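Local coordinates for hypothetical protein (Parabacteroides merdae, PDB 4OO3) that is a putative oxidoreductase that probably binds NAD(P) in its Rossmann-fold domain, although its substrate is unknown, at residues E103-K106 / K107-A111; V115-D118 / K119-I123. All coordinates share one frame; numbering follows the deposited sequence.

Contact 1. Residues E103-K106 / K107-A111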
loop_
_atom_site.group_PDB
_atom_site.type_symbol
_atom_site.label_atom_id
_atom_site.label_comp_id
_atom_site.label_asym_id
_atom_site.label_seq_id
_atom_site.Cartn_x
_atom_site.Cartn_y
_atom_site.Cartn_z
ATOM N N GLU A 103 16.465 -1.332 8.735
ATOM C CA GLU A 103 17.870 -1.013 9.021
ATOM C C GLU A 103 18.462 -0.134 7.915
ATOM O O GLU A 103 19.098 0.873 8.209
ATOM C CB GLU A 103 18.691 -2.294 9.209
ATOM C CG GLU A 103 20.125 -2.082 9.681
ATOM C CD GLU A 103 20.237 -1.282 10.977
ATOM O OE1 GLU A 103 19.393 -1.460 11.887
ATOM O OE2 GLU A 103 21.188 -0.477 11.084
ATOM N N TYR A 104 18.237 -0.501 6.656
ATOM C CA TYR A 104 18.627 0.341 5.529
ATOM C C TYR A 104 18.120 1.766 5.711
ATOM O O TYR A 104 18.860 2.731 5.540
ATOM C CB TYR A 104 18.016 -0.160 4.216
ATOM C CG TYR A 104 18.555 -1.440 3.614
ATOM C CD1 TYR A 104 19.764 -2.005 4.022
ATOM C CD2 TYR A 104 17.859 -2.057 2.578
ATOM C CE1 TYR A 104 20.242 -3.161 3.425
ATOM C CE2 TYR A 104 18.325 -3.209 1.985
ATOM C CZ TYR A 104 19.514 -3.756 2.408
ATOM O OH TYR A 104 19.955 -4.905 1.797
ATOM N N ILE A 105 16.834 1.889 6.023
ATOM C CA ILE A 105 16.205 3.196 6.183
ATOM C C ILE A 105 16.880 4.015 7.275
ATOM O O ILE A 105 17.164 5.191 7.078
ATOM C CB ILE A 105 14.685 3.068 6.455
ATOM C CG1 ILE A 105 13.964 2.621 5.174
ATOM C CG2 ILE A 105 14.104 4.392 6.939
ATOM C CD1 ILE A 105 12.488 2.310 5.343
ATOM N N LYS A 106 17.134 3.404 8.425
ATOM C CA LYS A 106 17.761 4.121 9.532
ATOM C C LYS A 106 19.132 4.705 9.145
ATOM O O LYS A 106 19.399 5.889 9.362
ATOM C CB LYS A 106 17.908 3.209 10.758
ATOM C CG LYS A 106 18.144 3.982 12.043
ATOM C CD LYS A 106 18.905 3.169 13.072
ATOM C CE LYS A 106 20.388 3.086 12.745
ATOM N NZ LYS A 106 21.190 2.808 13.970
ATOM N N LYS A 107 19.987 3.877 8.556
ATOM C CA LYS A 107 21.352 4.298 8.225
ATOM C C LYS A 107 21.371 5.370 7.153
ATOM O O LYS A 107 22.250 6.236 7.144
ATOM C CB LYS A 107 22.195 3.111 7.776
ATOM C CG LYS A 107 22.288 2.016 8.823
ATOM C CD LYS A 107 23.562 1.211 8.675
ATOM C CE LYS A 107 24.737 1.969 9.263
ATOM N NZ LYS A 107 26.011 1.265 8.993
ATOM N N THR A 108 20.394 5.315 6.254
ATOM C CA THR A 108 20.280 6.307 5.198
ATOM C C THR A 108 19.884 7.670 5.765
ATOM O O THR A 108 20.437 8.691 5.371
ATOM C CB THR A 108 19.272 5.854 4.132
ATOM O OG1 THR A 108 19.692 4.597 3.587
ATOM C CG2 THR A 108 19.187 6.859 3.022
ATOM N N LEU A 109 18.928 7.684 6.686
ATOM C CA LEU A 109 18.479 8.933 7.304
ATOM C C LEU A 109 19.580 9.575 8.153
ATOM O O LEU A 109 19.768 10.790 8.097
ATOM C CB LEU A 109 17.225 8.695 8.146
ATOM C CG LEU A 109 15.972 8.290 7.367
ATOM C CD1 LEU A 109 14.950 7.670 8.308
ATOM C CD2 LEU A 109 15.372 9.474 6.623
ATOM N N GLU A 110 20.303 8.764 8.925
ATOM C CA GLU A 110 21.502 9.225 9.644
ATOM C C GLU A 110 22.483 9.955 8.732
ATOM O O GLU A 110 23.163 10.884 9.165
ATOM C CB GLU A 110 22.252 8.051 10.253
ATOM C CG GLU A 110 21.598 7.444 11.475
ATOM C CD GLU A 110 22.442 6.337 12.078
ATOM O OE1 GLU A 110 23.057 5.547 11.314
ATOM O OE2 GLU A 110 22.490 6.259 13.320
ATOM N N ALA A 111 22.571 9.521 7.476
ATOM C CA ALA A 111 23.476 10.136 6.515
ATOM C C ALA A 111 22.896 11.388 5.860
ATOM O O ALA A 111 23.520 11.961 4.963
ATOM C CB ALA A 111 23.881 9.117 5.456
#
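The last turns of helix 98-110, the helix of a beta-alpha-beta unit in the Rossmann-type domain, bring I105 against L109 and T108 back onto the carbonyl of Y104. Four backbone bonds of the i to i+4 kind carry the helix through this point. That of E110 N to K106 O is nearly straight, with an N-H...O angle of 175°. Y104 O is gripped twice. T108 N reaches Y104 O at 3.1 Å, and T108 OG1 donates to the same Y104 O at 2.8 Å. The two donors come from opposite faces of the carbonyl plane, with the hydroxyl 38° out of it. T108 OG1 lies beside its own backbone N (chi1 -58°), which turns the hydroxyl back along the helix and satisfies it within the buried face.

On the apolar side, I105 CG2 meets L109 CD1 at 3.7 Å. The two side chains run side by side in the same direction. K106 and E110 cross one turn apart, and K106 NZ to E110 OE2 is a long salt bridge of 3.7 Å. E103 OE2 lies 3.5 Å from K107 CG, so the carboxylate meets the aliphatic part of the lysine and not its amine.

I105, T108 and L109 pack on strand 114-117. Y104, K107 and T108 face helix 79-86, and the Y104 hydroxyl bonds to Y79 and D18. E103, K106 and L109 touch L130 or C134 of helix 125-140, which places helix 98-110 between helices 79-86 and 125-140, over the parallel sheet.

Contact 2. Residues V115-D118 / K119-I123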
loop_
_atom_site.group_PDB
_atom_site.type_symbol
_atom_site.label_atom_id
_atom_site.label_comp_id
_atom_site.label_asym_id
_atom_site.label_seq_id
_atom_site.Cartn_x
_atom_site.Cartn_y
_atom_site.Cartn_z
ATOM N N VAL A 115 14.122 9.647 2.250
ATOM C CA VAL A 115 13.745 8.273 1.889
ATOM C C VAL A 115 12.286 8.136 1.449
ATOM O O VAL A 115 11.368 8.512 2.177
ATOM C CB VAL A 115 13.993 7.305 3.065
ATOM C CG1 VAL A 115 13.558 5.886 2.716
ATOM C CG2 VAL A 115 15.452 7.330 3.475
ATOM N N LEU A 116 12.089 7.588 0.256
ATOM C CA LEU A 116 10.780 7.113 -0.181
ATOM C C LEU A 116 10.846 5.585 -0.192
ATOM O O LEU A 116 11.594 4.987 -0.966
ATOM C CB LEU A 116 10.432 7.643 -1.582
ATOM C CG LEU A 116 9.074 7.246 -2.175
ATOM C CD1 LEU A 116 7.935 7.828 -1.350
ATOM C CD2 LEU A 116 8.958 7.715 -3.614
ATOM N N SER A 117 10.060 4.952 0.668
ATOM C CA SER A 117 10.047 3.501 0.747
ATOM C C SER A 117 8.673 2.980 0.409
ATOM O O SER A 117 7.667 3.548 0.818
ATOM C CB SER A 117 10.419 3.049 2.156
ATOM O OG SER A 117 10.192 1.659 2.320
ATOM N N ASP A 118 8.630 1.885 -0.332
ATOM C CA ASP A 118 7.412 1.118 -0.448
ATOM C C ASP A 118 7.026 0.576 0.934
ATOM O O ASP A 118 7.855 0.484 1.847
ATOM C CB ASP A 118 7.613 -0.050 -1.411
ATOM C CG ASP A 118 6.302 -0.575 -1.976
ATOM O OD1 ASP A 118 5.229 -0.000 -1.666
ATOM O OD2 ASP A 118 6.352 -1.555 -2.748
ATOM N N LYS A 119 5.757 0.243 1.091
ATOM C CA LYS A 119 5.312 -0.507 2.260
ATOM C C LYS A 119 5.817 -1.954 2.213
ATOM O O LYS A 119 6.177 -2.457 1.147
ATOM C CB LYS A 119 3.783 -0.480 2.370
ATOM C CG LYS A 119 3.024 -0.732 1.063
ATOM C CD LYS A 119 2.296 -2.059 1.017
ATOM C CE LYS A 119 3.224 -3.234 0.811
ATOM N NZ LYS A 119 2.482 -4.353 0.189
ATOM N N PRO A 120 5.883 -2.629 3.376
ATOM C CA PRO A 120 5.768 -2.123 4.737
ATOM C C PRO A 120 7.136 -1.718 5.272
ATOM O O PRO A 120 8.107 -2.467 5.110
ATOM C CB PRO A 120 5.248 -3.338 5.511
ATOM C CG PRO A 120 5.801 -4.507 4.783
ATOM C CD PRO A 120 6.000 -4.103 3.349
HETATM N N MSE A 121 7.204 -0.552 5.911
HETATM C CA MSE A 121 8.454 -0.039 6.506
HETATM C C MSE A 121 8.818 -0.722 7.793
HETATM O O MSE A 121 9.920 -0.530 8.300
HETATM C CB MSE A 121 8.346 1.476 6.721
HETATM C CG MSE A 121 8.212 2.169 5.368
HETATM SE SE MSE A 121 8.717 4.067 5.522
HETATM C CE MSE A 121 7.182 4.615 6.610
ATOM N N ALA A 122 7.902 -1.513 8.345
ATOM C CA ALA A 122 8.209 -2.399 9.474
ATOM C C ALA A 122 7.341 -3.650 9.387
ATOM O O ALA A 122 6.166 -3.548 9.026
ATOM C CB ALA A 122 7.985 -1.688 10.800
ATOM N N ILE A 123 7.928 -4.809 9.720
ATOM C CA ILE A 123 7.254 -6.118 9.626
ATOM C C ILE A 123 7.097 -6.854 10.968
ATOM O O ILE A 123 6.635 -7.997 10.999
ATOM C CB ILE A 123 7.979 -7.064 8.638
ATOM C CG1 ILE A 123 9.385 -7.421 9.135
ATOM C CG2 ILE A 123 8.042 -6.445 7.257
ATOM C CD1 ILE A 123 10.094 -8.443 8.265
#
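D118 and K119 lie side by side where the chain leaves strand 114-117 of the Rossmann-type sheet. D118 OD1 is 2.8 Å from K119 N, but the N-H...O angle of 124° makes this a weak hydrogen bond. D118 OD1 is also 3.6 Å from K119 CG. CG of D118 is anti to its backbone N (chi1 -159°), which swings the carboxylate beside its own carbonyl carbon and next to the following amide.

S117 OG donates to D118 O, the carbonyl of the next residue, at 2.7 Å. The donor is tilted 15° from the carbonyl plane. The selenomethionine M121 folds back over this point. M121 CG is 3.7 Å from S117 OG, and M121 SE is 3.9 Å from S117 CB. A cis peptide bond joins K119 to P120 and helps turn the chain so that M121 returns toward the strand end. A Lys-Pro pair with a cis bond after the fifth strand is a familiar feature of the Gfo/Idh/MocA oxidoreductases, where the lysine is near the nicotinamide. K119 is probably the counterpart of that lysine.

Further out, K101 NZ bonds to S117 OG and more weakly to D118 O. H23 ND1 holds D118 OD2, and D218 OD1 forms a salt bridge with K119 NZ. The backbone of M121 is held by T102 and Y427. An alanine in place of D118 would probably leave H23 without its carboxylate mate and K119 N without its weak acceptor.

D118 OD2 is thus bonded to H23, while D118 OD1 gives K119 N only a weak bond. With the salt bridge from K119 to D218, the bond to H23 fixes the direction of both side chains at the strand end.

How the contacts relate
From the N terminus, the chain first passes through contact 1 and then through contact 2, so the two follow in series and neither nests in nor crosses the other. Each is local: contact 1 closes turns of helix 98-110, and contact 2 closes the bend leaving strand 114-117. Their centres are about 12 Å apart. The second half of the beta-alpha-beta unit joins them, since the helix lies against the strand that follows it. T108 CG2 and V115 CG2 pack at 3.8 Å, and I105 CD1 lies 3.9 Å from S117 OG. Together they tie the helical layer to the parallel sheet and to the loop that leads into helix 125-140.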